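Local coordinates for acetyl-CoA hydrolase/transferase family protein (Porphyromonas gingivalis, PDB 2NVV) that probably hydrolyses acetyl-CoA or transfers its CoA to another carboxylic acid, as a zinc-binding member of the acetyl-CoA hydrolase/transferase family, at residues A[153-158]-A[204-209]; A[19-24]-A[53-58]; A[174-179]-A[333-338]; A[63-68]-A[84-89]. All coordinates share one frame; numbering follows the deposited sequence.

Interaction 1: A[153-158]-A[204-209]; sequences DRIIVE and AKIVGV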
loop_
_atom_site.group_PDB
_atom_site.type_symbol
_atom_site.label_atom_id
_atom_site.label_comp_id
_atom_site.label_asym_id
_atom_site.label_seq_id
_atom_site.Cartn_x
_atom_site.Cartn_y
_atom_site.Cartn_z
ATOM N N ASP A 153 -7.827 8.186 -29.787
ATOM C CA ASP A 153 -8.360 8.089 -31.138
ATOM C C ASP A 153 -7.532 8.989 -32.062
ATOM O O ASP A 153 -7.256 8.643 -33.213
ATOM C CB ASP A 153 -9.813 8.553 -31.164
ATOM C CG ASP A 153 -10.774 7.518 -30.620
ATOM O OD1 ASP A 153 -11.926 7.898 -30.312
ATOM O OD2 ASP A 153 -10.392 6.331 -30.515
ATOM N N ARG A 154 -7.153 10.156 -31.552
ATOM C CA ARG A 154 -6.350 11.098 -32.324
ATOM C C ARG A 154 -5.331 11.785 -31.429
ATOM O O ARG A 154 -5.560 11.967 -30.230
ATOM C CB ARG A 154 -7.248 12.125 -33.017
ATOM C CG ARG A 154 -8.344 12.667 -32.137
ATOM C CD ARG A 154 -9.338 13.523 -32.919
ATOM N NE ARG A 154 -10.339 14.107 -32.027
ATOM C CZ ARG A 154 -11.273 13.408 -31.399
ATOM N NH1 ARG A 154 -11.338 12.097 -31.575
ATOM N NH2 ARG A 154 -12.122 14.003 -30.573
ATOM N N ILE A 155 -4.194 12.150 -32.021
ATOM C CA ILE A 155 -3.108 12.788 -31.284
ATOM C C ILE A 155 -2.769 14.170 -31.801
ATOM O O ILE A 155 -2.649 14.378 -33.004
ATOM C CB ILE A 155 -1.832 11.932 -31.344
ATOM C CG1 ILE A 155 -2.104 10.557 -30.730
ATOM C CG2 ILE A 155 -0.690 12.637 -30.624
ATOM C CD1 ILE A 155 -0.965 9.582 -30.875
ATOM N N ILE A 156 -2.619 15.116 -30.875
ATOM C CA ILE A 156 -2.254 16.484 -31.216
ATOM C C ILE A 156 -0.842 16.712 -30.694
ATOM O O ILE A 156 -0.623 16.769 -29.488
ATOM C CB ILE A 156 -3.198 17.515 -30.557
ATOM C CG1 ILE A 156 -4.618 17.358 -31.114
ATOM C CG2 ILE A 156 -2.668 18.919 -30.794
ATOM C CD1 ILE A 156 -5.631 18.298 -30.481
ATOM N N VAL A 157 0.113 16.830 -31.607
ATOM C CA VAL A 157 1.512 17.040 -31.236
ATOM C C VAL A 157 1.946 18.510 -31.190
ATOM O O VAL A 157 1.508 19.341 -31.988
ATOM C CB VAL A 157 2.454 16.294 -32.198
ATOM C CG1 VAL A 157 3.899 16.457 -31.740
ATOM C CG2 VAL A 157 2.052 14.824 -32.277
ATOM N N GLU A 158 2.829 18.806 -30.248
ATOM C CA GLU A 158 3.352 20.146 -30.036
ATOM C C GLU A 158 4.882 20.035 -30.116
ATOM O O GLU A 158 5.509 19.506 -29.208
ATOM C CB GLU A 158 2.906 20.608 -28.655
ATOM C CG GLU A 158 2.836 22.093 -28.444
ATOM C CD GLU A 158 2.065 22.457 -27.181
ATOM O OE1 GLU A 158 0.812 22.427 -27.193
ATOM O OE2 GLU A 158 2.723 22.759 -26.169
ATOM N N ALA A 204 -1.219 8.220 -38.876
ATOM C CA ALA A 204 -2.570 8.579 -39.282
ATOM C C ALA A 204 -3.367 9.162 -38.110
ATOM O O ALA A 204 -4.350 9.888 -38.309
ATOM C CB ALA A 204 -3.280 7.352 -39.837
ATOM N N LYS A 205 -2.947 8.835 -36.887
ATOM C CA LYS A 205 -3.617 9.327 -35.685
ATOM C C LYS A 205 -3.236 10.764 -35.345
ATOM O O LYS A 205 -3.927 11.406 -34.552
ATOM C CB LYS A 205 -3.281 8.445 -34.488
ATOM C CG LYS A 205 -3.709 7.014 -34.637
ATOM C CD LYS A 205 -3.340 6.192 -33.406
ATOM C CE LYS A 205 -4.076 6.671 -32.165
ATOM N NZ LYS A 205 -3.760 5.822 -30.979
ATOM N N ILE A 206 -2.136 11.257 -35.920
ATOM C CA ILE A 206 -1.681 12.627 -35.664
ATOM C C ILE A 206 -2.531 13.612 -36.471
ATOM O O ILE A 206 -2.308 13.799 -37.665
ATOM C CB ILE A 206 -0.207 12.836 -36.086
ATOM C CG1 ILE A 206 0.661 11.656 -35.646
ATOM C CG2 ILE A 206 0.320 14.118 -35.482
ATOM C CD1 ILE A 206 0.730 11.452 -34.162
ATOM N N VAL A 207 -3.507 14.246 -35.830
ATOM C CA VAL A 207 -4.351 15.192 -36.538
ATOM C C VAL A 207 -3.626 16.490 -36.850
ATOM O O VAL A 207 -4.112 17.303 -37.635
ATOM C CB VAL A 207 -5.625 15.508 -35.751
ATOM C CG1 VAL A 207 -6.457 14.250 -35.615
ATOM C CG2 VAL A 207 -5.275 16.076 -34.383
ATOM N N GLY A 208 -2.457 16.686 -36.244
ATOM C CA GLY A 208 -1.693 17.898 -36.495
ATOM C C GLY A 208 -0.488 18.118 -35.596
ATOM O O GLY A 208 -0.416 17.590 -34.478
ATOM N N VAL A 209 0.463 18.904 -36.099
ATOM C CA VAL A 209 1.680 19.239 -35.362
ATOM C C VAL A 209 1.802 20.749 -35.233
ATOM O O VAL A 209 1.939 21.458 -36.232
ATOM C CB VAL A 209 2.955 18.715 -36.065
ATOM C CG1 VAL A 209 4.183 19.103 -35.253
ATOM C CG2 VAL A 209 2.888 17.193 -36.225
#

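Interaction 2: A[19-24]-A[53-58]; sequences DNVGFS and FKIGMF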
loop_
_atom_site.group_PDB
_atom_site.type_symbol
_atom_site.label_atom_id
_atom_site.label_comp_id
_atom_site.label_asym_id
_atom_site.label_seq_id
_atom_site.Cartn_x
_atom_site.Cartn_y
_atom_site.Cartn_z
ATOM N N ASP A 19 -15.233 15.103 -24.359
ATOM C CA ASP A 19 -14.131 14.274 -24.819
ATOM C C ASP A 19 -13.217 14.062 -23.624
ATOM O O ASP A 19 -13.137 14.910 -22.741
ATOM C CB ASP A 19 -13.316 14.972 -25.914
ATOM C CG ASP A 19 -13.848 14.723 -27.313
ATOM O OD1 ASP A 19 -14.641 13.772 -27.515
ATOM O OD2 ASP A 19 -13.450 15.479 -28.229
ATOM N N ASN A 20 -12.539 12.926 -23.588
ATOM C CA ASN A 20 -11.587 12.657 -22.516
ATOM C C ASN A 20 -10.220 12.905 -23.124
ATOM O O ASN A 20 -9.866 12.311 -24.138
ATOM C CB ASN A 20 -11.686 11.213 -22.017
ATOM C CG ASN A 20 -12.877 10.990 -21.125
ATOM O OD1 ASN A 20 -13.435 11.938 -20.575
ATOM N ND2 ASN A 20 -13.267 9.735 -20.961
ATOM N N VAL A 21 -9.448 13.787 -22.511
ATOM C CA VAL A 21 -8.135 14.103 -23.043
ATOM C C VAL A 21 -7.002 13.708 -22.109
ATOM O O VAL A 21 -7.054 13.945 -20.899
ATOM C CB VAL A 21 -8.016 15.617 -23.364
ATOM C CG1 VAL A 21 -6.751 15.878 -24.145
ATOM C CG2 VAL A 21 -9.235 16.083 -24.152
ATOM N N GLY A 22 -5.978 13.091 -22.689
ATOM C CA GLY A 22 -4.814 12.693 -21.921
ATOM C C GLY A 22 -3.684 13.600 -22.350
ATOM O O GLY A 22 -3.517 13.858 -23.540
ATOM N N PHE A 23 -2.919 14.103 -21.388
ATOM C CA PHE A 23 -1.804 14.989 -21.691
ATOM C C PHE A 23 -0.466 14.343 -21.342
ATOM O O PHE A 23 -0.363 13.572 -20.399
ATOM C CB PHE A 23 -1.969 16.302 -20.925
ATOM C CG PHE A 23 -3.345 16.908 -21.046
ATOM C CD1 PHE A 23 -4.391 16.458 -20.243
ATOM C CD2 PHE A 23 -3.595 17.939 -21.944
ATOM C CE1 PHE A 23 -5.664 17.028 -20.330
ATOM C CE2 PHE A 23 -4.861 18.510 -22.035
ATOM C CZ PHE A 23 -5.895 18.051 -21.224
ATOM N N SER A 24 0.561 14.663 -22.111
ATOM C CA SER A 24 1.897 14.116 -21.885
ATOM C C SER A 24 2.605 14.840 -20.745
ATOM O O SER A 24 2.087 15.813 -20.188
ATOM C CB SER A 24 2.741 14.255 -23.152
ATOM O OG SER A 24 3.005 15.624 -23.434
ATOM N N PHE A 53 -19.425 22.729 -22.212
ATOM C CA PHE A 53 -18.103 22.366 -22.702
ATOM C C PHE A 53 -17.125 22.042 -21.574
ATOM O O PHE A 53 -16.555 22.934 -20.930
ATOM C CB PHE A 53 -17.527 23.462 -23.596
ATOM C CG PHE A 53 -16.413 22.982 -24.482
ATOM C CD1 PHE A 53 -15.243 22.465 -23.933
ATOM C CD2 PHE A 53 -16.544 23.013 -25.870
ATOM C CE1 PHE A 53 -14.220 21.983 -24.748
ATOM C CE2 PHE A 53 -15.528 22.534 -26.697
ATOM C CZ PHE A 53 -14.361 22.015 -26.129
ATOM N N LYS A 54 -16.950 20.747 -21.341
ATOM C CA LYS A 54 -16.039 20.249 -20.321
ATOM C C LYS A 54 -15.447 18.938 -20.808
ATOM O O LYS A 54 -16.141 18.110 -21.405
ATOM C CB LYS A 54 -16.774 20.025 -18.998
ATOM C CG LYS A 54 -17.390 21.278 -18.412
ATOM C CD LYS A 54 -17.817 21.026 -16.995
ATOM C CE LYS A 54 -18.572 22.193 -16.409
ATOM N NZ LYS A 54 -18.805 21.928 -14.961
ATOM N N ILE A 55 -14.155 18.759 -20.556
ATOM C CA ILE A 55 -13.449 17.554 -20.977
ATOM C C ILE A 55 -12.931 16.778 -19.780
ATOM O O ILE A 55 -12.714 17.343 -18.702
ATOM C CB ILE A 55 -12.238 17.901 -21.859
ATOM C CG1 ILE A 55 -11.303 18.834 -21.077
ATOM C CG2 ILE A 55 -12.695 18.545 -23.169
ATOM C CD1 ILE A 55 -9.965 19.122 -21.762
ATOM N N GLY A 56 -12.739 15.476 -19.974
ATOM C CA GLY A 56 -12.217 14.640 -18.911
ATOM C C GLY A 56 -10.721 14.781 -19.053
ATOM O O GLY A 56 -10.234 14.867 -20.169
HETATM N N MSE A 57 -9.987 14.795 -17.948
HETATM C CA MSE A 57 -8.543 14.967 -18.026
HETATM C C MSE A 57 -7.719 13.903 -17.325
HETATM O O MSE A 57 -7.871 13.675 -16.132
HETATM C CB MSE A 57 -8.164 16.328 -17.451
HETATM C CG MSE A 57 -8.802 17.502 -18.156
HETATM SE SE MSE A 57 -8.443 19.182 -17.252
HETATM C CE MSE A 57 -6.523 19.231 -17.495
ATOM N N PHE A 58 -6.839 13.263 -18.082
ATOM C CA PHE A 58 -5.930 12.245 -17.555
ATOM C C PHE A 58 -4.537 12.825 -17.794
ATOM O O PHE A 58 -4.196 13.165 -18.935
ATOM C CB PHE A 58 -6.011 10.926 -18.343
ATOM C CG PHE A 58 -7.355 10.237 -18.301
ATOM C CD1 PHE A 58 -8.150 10.156 -19.449
ATOM C CD2 PHE A 58 -7.795 9.612 -17.136
ATOM C CE1 PHE A 58 -9.359 9.460 -19.442
ATOM C CE2 PHE A 58 -9.004 8.912 -17.111
ATOM C CZ PHE A 58 -9.791 8.834 -18.268
#

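Interaction 3: A[174-179]-A[333-338]; sequences CEPLDP and QEYSNN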
loop_
_atom_site.group_PDB
_atom_site.type_symbol
_atom_site.label_atom_id
_atom_site.label_comp_id
_atom_site.label_asym_id
_atom_site.label_seq_id
_atom_site.Cartn_x
_atom_site.Cartn_y
_atom_site.Cartn_z
ATOM N N CYS A 174 7.927 2.272 -22.747
ATOM C CA CYS A 174 7.293 0.991 -23.001
ATOM C C CYS A 174 6.135 0.736 -22.056
ATOM O O CYS A 174 5.853 1.528 -21.156
ATOM C CB CYS A 174 8.309 -0.173 -22.917
ATOM S SG CYS A 174 9.223 -0.368 -21.355
ATOM N N GLU A 175 5.458 -0.379 -22.301
ATOM C CA GLU A 175 4.336 -0.828 -21.500
ATOM C C GLU A 175 4.464 -2.328 -21.442
ATOM O O GLU A 175 4.965 -2.945 -22.374
ATOM C CB GLU A 175 3.012 -0.490 -22.172
ATOM C CG GLU A 175 2.727 0.983 -22.293
ATOM C CD GLU A 175 1.393 1.242 -22.944
ATOM O OE1 GLU A 175 1.244 0.885 -24.137
ATOM O OE2 GLU A 175 0.501 1.798 -22.255
ATOM N N PRO A 176 4.014 -2.941 -20.342
ATOM C CA PRO A 176 4.106 -4.399 -20.229
ATOM C C PRO A 176 2.821 -5.046 -20.732
ATOM O O PRO A 176 1.812 -4.373 -20.921
ATOM C CB PRO A 176 4.287 -4.605 -18.733
ATOM C CG PRO A 176 3.375 -3.558 -18.178
ATOM C CD PRO A 176 3.656 -2.336 -19.045
ATOM N N LEU A 177 2.863 -6.352 -20.965
ATOM C CA LEU A 177 1.666 -7.058 -21.384
ATOM C C LEU A 177 0.766 -6.987 -20.151
ATOM O O LEU A 177 1.235 -6.696 -19.052
ATOM C CB LEU A 177 2.002 -8.513 -21.728
ATOM C CG LEU A 177 2.322 -8.900 -23.178
ATOM C CD1 LEU A 177 2.722 -7.692 -23.990
ATOM C CD2 LEU A 177 3.436 -9.959 -23.180
ATOM N N ASP A 178 -0.523 -7.235 -20.320
ATOM C CA ASP A 178 -1.431 -7.183 -19.191
ATOM C C ASP A 178 -1.866 -8.588 -18.796
ATOM O O ASP A 178 -1.807 -9.524 -19.595
ATOM C CB ASP A 178 -2.636 -6.312 -19.542
ATOM C CG ASP A 178 -2.266 -4.844 -19.697
ATOM O OD1 ASP A 178 -2.851 -4.157 -20.563
ATOM O OD2 ASP A 178 -1.387 -4.376 -18.942
ATOM N N PRO A 179 -2.291 -8.766 -17.540
ATOM C CA PRO A 179 -2.714 -10.113 -17.141
ATOM C C PRO A 179 -3.769 -10.704 -18.064
ATOM O O PRO A 179 -4.588 -9.988 -18.633
ATOM C CB PRO A 179 -3.203 -9.922 -15.696
ATOM C CG PRO A 179 -3.463 -8.448 -15.573
ATOM C CD PRO A 179 -2.392 -7.817 -16.416
ATOM N N GLN A 333 5.608 6.821 -15.452
ATOM C CA GLN A 333 5.373 6.641 -14.018
ATOM C C GLN A 333 4.969 5.202 -13.691
ATOM O O GLN A 333 5.043 4.756 -12.541
ATOM C CB GLN A 333 4.308 7.631 -13.532
ATOM C CG GLN A 333 2.933 7.450 -14.144
ATOM C CD GLN A 333 2.079 8.697 -14.000
ATOM O OE1 GLN A 333 2.398 9.743 -14.570
ATOM N NE2 GLN A 333 1.001 8.601 -13.234
ATOM N N GLU A 334 4.551 4.465 -14.710
ATOM C CA GLU A 334 4.178 3.078 -14.504
ATOM C C GLU A 334 5.413 2.311 -14.076
ATOM O O GLU A 334 5.323 1.322 -13.361
ATOM C CB GLU A 334 3.608 2.479 -15.792
ATOM C CG GLU A 334 3.555 0.962 -15.795
ATOM C CD GLU A 334 2.539 0.405 -16.778
ATOM O OE1 GLU A 334 2.407 0.952 -17.897
ATOM O OE2 GLU A 334 1.879 -0.595 -16.425
ATOM N N TYR A 335 6.573 2.782 -14.516
ATOM C CA TYR A 335 7.841 2.149 -14.168
ATOM C C TYR A 335 8.626 2.890 -13.094
ATOM O O TYR A 335 9.151 2.270 -12.185
ATOM C CB TYR A 335 8.708 1.990 -15.401
ATOM C CG TYR A 335 8.182 0.951 -16.357
ATOM C CD1 TYR A 335 7.200 1.266 -17.299
ATOM C CD2 TYR A 335 8.655 -0.363 -16.304
ATOM C CE1 TYR A 335 6.705 0.297 -18.162
ATOM C CE2 TYR A 335 8.165 -1.335 -17.156
ATOM C CZ TYR A 335 7.195 -1.006 -18.083
ATOM O OH TYR A 335 6.730 -1.987 -18.926
ATOM N N SER A 336 8.703 4.212 -13.189
ATOM C CA SER A 336 9.429 4.995 -12.199
ATOM C C SER A 336 8.869 4.814 -10.776
ATOM O O SER A 336 9.606 4.920 -9.792
ATOM C CB SER A 336 9.418 6.485 -12.582
ATOM O OG SER A 336 8.129 7.058 -12.448
ATOM N N ASN A 337 7.576 4.528 -10.675
ATOM C CA ASN A 337 6.910 4.354 -9.381
ATOM C C ASN A 337 6.434 2.933 -9.150
ATOM O O ASN A 337 5.625 2.691 -8.268
ATOM C CB ASN A 337 5.678 5.268 -9.292
ATOM C CG ASN A 337 6.025 6.734 -9.362
ATOM O OD1 ASN A 337 6.956 7.138 -10.062
ATOM N ND2 ASN A 337 5.265 7.545 -8.645
ATOM N N ASN A 338 6.942 1.987 -9.922
ATOM C CA ASN A 338 6.477 0.616 -9.795
ATOM C C ASN A 338 6.841 -0.122 -8.509
ATOM O O ASN A 338 8.005 -0.218 -8.139
ATOM C CB ASN A 338 6.940 -0.199 -11.004
ATOM C CG ASN A 338 6.129 -1.464 -11.194
ATOM O OD1 ASN A 338 6.290 -2.437 -10.457
ATOM N ND2 ASN A 338 5.238 -1.450 -12.170
#

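Interaction 4: A[63-68]-A[84-89]; sequences TGARLD and QSNKDL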
loop_
_atom_site.group_PDB
_atom_site.type_symbol
_atom_site.label_atom_id
_atom_site.label_comp_id
_atom_site.label_asym_id
_atom_site.label_seq_id
_atom_site.Cartn_x
_atom_site.Cartn_y
_atom_site.Cartn_z
ATOM N N THR A 63 0.591 19.826 -13.929
ATOM C CA THR A 63 0.788 20.459 -15.221
ATOM C C THR A 63 0.989 21.953 -14.965
ATOM O O THR A 63 0.755 22.438 -13.853
ATOM C CB THR A 63 -0.453 20.222 -16.105
ATOM O OG1 THR A 63 -1.552 21.001 -15.624
ATOM C CG2 THR A 63 -0.857 18.773 -16.040
ATOM N N GLY A 64 1.425 22.700 -15.970
ATOM C CA GLY A 64 1.622 24.128 -15.741
ATOM C C GLY A 64 0.331 24.888 -15.465
ATOM O O GLY A 64 -0.750 24.295 -15.339
ATOM N N ALA A 65 0.437 26.206 -15.360
ATOM C CA ALA A 65 -0.741 27.033 -15.141
ATOM C C ALA A 65 -1.428 27.190 -16.502
ATOM O O ALA A 65 -2.576 27.621 -16.595
ATOM C CB ALA A 65 -0.325 28.394 -14.593
ATOM N N ARG A 66 -0.703 26.829 -17.559
ATOM C CA ARG A 66 -1.207 26.936 -18.927
ATOM C C ARG A 66 -1.874 25.645 -19.374
ATOM O O ARG A 66 -2.046 25.396 -20.564
ATOM C CB ARG A 66 -0.052 27.290 -19.854
ATOM C CG ARG A 66 0.742 28.457 -19.318
ATOM C CD ARG A 66 2.165 28.403 -19.782
ATOM N NE ARG A 66 2.287 28.780 -21.174
ATOM C CZ ARG A 66 3.430 28.753 -21.839
ATOM N NH1 ARG A 66 4.545 28.358 -21.222
ATOM N NH2 ARG A 66 3.459 29.130 -23.110
ATOM N N LEU A 67 -2.248 24.834 -18.393
ATOM C CA LEU A 67 -2.908 23.566 -18.627
ATOM C C LEU A 67 -4.087 23.533 -17.645
ATOM O O LEU A 67 -5.213 23.912 -17.994
ATOM C CB LEU A 67 -1.942 22.415 -18.342
ATOM C CG LEU A 67 -2.175 21.010 -18.925
ATOM C CD1 LEU A 67 -3.659 20.632 -18.879
ATOM C CD2 LEU A 67 -1.660 20.967 -20.328
ATOM N N ASP A 68 -3.827 23.099 -16.415
ATOM C CA ASP A 68 -4.879 23.030 -15.408
ATOM C C ASP A 68 -5.407 24.420 -15.084
ATOM O O ASP A 68 -6.605 24.635 -14.975
ATOM C CB ASP A 68 -4.357 22.402 -14.115
ATOM C CG ASP A 68 -4.185 20.912 -14.216
ATOM O OD1 ASP A 68 -5.080 20.254 -14.780
ATOM O OD2 ASP A 68 -3.164 20.396 -13.712
ATOM N N GLN A 84 -2.769 16.885 -9.163
ATOM C CA GLN A 84 -2.748 18.260 -9.644
ATOM C C GLN A 84 -2.005 19.123 -8.642
ATOM O O GLN A 84 -1.761 18.712 -7.507
ATOM C CB GLN A 84 -4.167 18.816 -9.882
ATOM C CG GLN A 84 -5.102 18.885 -8.675
ATOM C CD GLN A 84 -4.727 19.968 -7.679
ATOM O OE1 GLN A 84 -4.428 21.115 -8.061
ATOM N NE2 GLN A 84 -4.758 19.619 -6.390
ATOM N N SER A 85 -1.636 20.321 -9.077
ATOM C CA SER A 85 -0.903 21.242 -8.237
ATOM C C SER A 85 -1.048 22.700 -8.707
ATOM O O SER A 85 -0.085 23.455 -8.724
ATOM C CB SER A 85 0.564 20.820 -8.221
ATOM O OG SER A 85 1.333 21.762 -7.509
ATOM N N ASN A 86 -2.262 23.083 -9.088
ATOM C CA ASN A 86 -2.555 24.438 -9.553
ATOM C C ASN A 86 -3.633 25.076 -8.674
ATOM O O ASN A 86 -4.662 24.462 -8.407
ATOM C CB ASN A 86 -3.014 24.393 -11.014
ATOM C CG ASN A 86 -3.607 25.707 -11.485
ATOM O OD1 ASN A 86 -4.816 25.927 -11.378
ATOM N ND2 ASN A 86 -2.760 26.594 -12.002
ATOM N N LYS A 87 -3.392 26.312 -8.237
ATOM C CA LYS A 87 -4.314 27.037 -7.357
ATOM C C LYS A 87 -5.732 27.203 -7.882
ATOM O O LYS A 87 -6.694 27.086 -7.132
ATOM C CB LYS A 87 -3.730 28.412 -7.018
ATOM C CG LYS A 87 -3.652 29.391 -8.188
ATOM C CD LYS A 87 -2.531 30.413 -7.980
ATOM C CE LYS A 87 -2.607 31.071 -6.612
ATOM N NZ LYS A 87 -1.356 31.801 -6.262
ATOM N N ASP A 88 -5.861 27.487 -9.169
ATOM C CA ASP A 88 -7.171 27.655 -9.777
ATOM C C ASP A 88 -7.930 26.337 -9.783
ATOM O O ASP A 88 -9.101 26.290 -9.393
ATOM C CB ASP A 88 -7.029 28.194 -11.206
ATOM C CG ASP A 88 -6.478 29.607 -11.237
ATOM O OD1 ASP A 88 -7.110 30.489 -10.623
ATOM O OD2 ASP A 88 -5.414 29.830 -11.858
ATOM N N LEU A 89 -7.268 25.269 -10.220
ATOM C CA LEU A 89 -7.902 23.961 -10.243
ATOM C C LEU A 89 -8.191 23.498 -8.817
ATOM O O LEU A 89 -9.250 22.951 -8.547
ATOM C CB LEU A 89 -7.011 22.940 -10.954
ATOM C CG LEU A 89 -7.536 21.499 -10.983
ATOM C CD1 LEU A 89 -8.961 21.468 -11.536
ATOM C CD2 LEU A 89 -6.603 20.636 -11.830
#

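Interaction 1: A[153-158]-A[204-209]
Ile155 and Ile206 face each other as neighbours on one side of the sheet, with Ile206 CD1 lying 3.8 Å from Ile155 CB and slanting across that side chain. Both chi1 and chi2 of Ile206 turn the same way (-43° and -62°), which folds CD1 back toward the adjoining strand. Its other branch reaches up the sheet: Ile206 CG2 meets Val157 CG2 at 3.7 Å, and Val157 CB in turn borders Val209 CG2. These two strands, 154-158 and 206-209, run parallel, 11° apart, and 206-212 is an outermost strand, within this chain, of the seven-stranded parallel sheet in the N-terminal part. The backbone is joined by Ile155 N to Lys205 O at 2.7 Å, by Val207 N to Ile155 O, and by Val157 N to Gly208 O at 3.0 Å. Val207 spreads its two methyls over different neighbours: CG2 packs on Ile156 CG1 at 3.6 Å, while CG1 lies against Arg154 CB. Beyond that methyl the arginine leads away from the pair, its NE bonded to Phe14 O and its NH2 in a salt bridge with Asp19. Lys205 carries its aliphatic chain past Asp153 O and gives NZ to Cys149 O.

Interaction 2: A[19-24]-A[53-58]
Ile55 begins the contact by resting on strand 20-23, its CD1 reaching Val21 CG2 at 3.9 Å while its CB borders Asp19 O. With chi1 at 58°, CG1 sits between the backbone N and the carbonyl carbon, and the extended remainder carries CD1 on toward the edge of the Phe23 ring. Gly56 is gripped from both its polar atoms, Gly56 N giving to Asp19 O at 2.9 Å and Gly56 O taking a nearly straight bond (174°) from Val21 N at 2.7 Å. Asn20 OD1 lies close over Gly56 CA, while ND2 of the same amide binds Lys119 O. The two parallel strands are the outer members of the beta-alpha-beta unit 20-23, 35-47, 55-58, and strand 122-127 flanks 20-23 on its other edge. Next comes Met57, a selenomethionine, bent at chi3 (64°) so that CE meets Phe23 CE1 at 3.7 Å; Val21 CG1 lies over one face of that ring, toward the rim. Phe58 N then bonds to Val21 O, and Phe58 O receives Phe23 N, each at 2.9 Å. On the side of Asn20, the Phe58 ring brings CE1 to 3.9 Å from Asn20 CB and meets Phe79 edge-to-face.

Interaction 3: A[174-179]-A[333-338]
Glu175 OE2 is gripped by two groups, Arg113 NH2 in a salt bridge and Thr147 OG1 in a hydrogen bond, and Glu334 OE1 from across the contact shares the same Arg113 NH2. Arg113 also pairs with Asp178, and Arg150 NE takes Glu175 OE1, so the arginines probably offset the charge of acids that come near one another here: Glu175 OE2 and Glu334 OE1 are 4.8 Å apart. The Glu334 carboxylate lies against Pro176, with OE2 3.6 Å from Pro176 CD, because CG stands opposite the backbone N (chi1 164°) and the chain runs on extended. Tyr335 and the same proline approach from opposite directions, the hydroxyl beside Pro176 CD and Tyr335 CZ 3.9 Å from it; the proline nitrogen, having no hydrogen, can offer that hydroxyl no bond. This is where a long loop of the N-terminal half, between strands 154-160 and 199-200, meets the short helix 333-336 of the C-terminal half. The Tyr335 side chain is about 11 Å from that of Glu284, the predicted thioester-forming residue. Cys174 adds a sulfur-aromatic contact, SG 4.4 Å from the Tyr335 ring centroid and oblique, 32° off its normal. Behind the helix, Asn338 ND2 bonds to Glu334 O at 3.0 Å, the Glu334 oxygen lying in the plane of the Asn338 amide, while Asn338 OD1 caps the next helix at Glu340 N.

Interaction 4: A[63-68]-A[84-89]
Leu89 CD2 lies against the carboxylate and CB of Asp68, 3.7 Å from Asp68 CB. The leucine turns its branch toward the aspartate with CG opposite its backbone N (chi1 177°), and chi2 at 53° helps set which way the methyls point; the side chain slants across that of Asp68. Beside it, Asp68 CB packs on Asn86 CB at 3.9 Å, and at the margin the Asn86 ND2 passes 3.8 Å from Ala65 CA. No hydrogen bond joins the two segments; van der Waals contact carries the pairing.

Each partner is positioned from within its own segment. Thr63 OG1 gives its proton to Asp68 OD2 at 2.6 Å, arriving from well above the carboxylate plane, and accepts from Asp68 N. Asp68 OD1 is engaged by Arg80 in a salt bridge. On the other side Asn86 is the N-cap of helix 87-94: its OD1 takes Leu89 N at 2.8 Å, in the carbonyl plane, so the same residue that packs on Asp68 also fixes the helix start bearing Leu89. Asn86 N is held in turn by Gln84 OE1 at 3.1 Å, while Gln84 NE2 bonds to Met373 O. The Gln84 side chain comes within about 4 Å of that of Asn374, predicted to bind CoA.

Both oxygens of the buried carboxylate have polar partners, Thr63 on OD2 and Arg80 on OD1. The arginine and the threonine hydroxyl would probably favour the ionised form of Asp68, even beside the Leu89 methyl.

How the interactions relate
Interactions 1 and 2 belong to the same parallel sheet, their centres 15 Å apart: interaction 1 pairs its last two strands, interaction 2 two strands further in, with strand 122-127 between the pairs. A salt bridge from Arg154 to Asp19 links them directly. Interaction 4, its centre 14 Å from that of interaction 2, follows on where helix 65-73 packs on strand 55-58 through Leu67, Asp68 and Met57. Along the chain, interaction 2 closes first, then 4, then 1 opens; interaction 3 crosses interaction 1, and its centre lies 22 to 26 Å from the other centres, without touching. Interactions 1, 2 and 4 therefore lie within the N-terminal domain, and interaction 3 joins it to the C-terminal half.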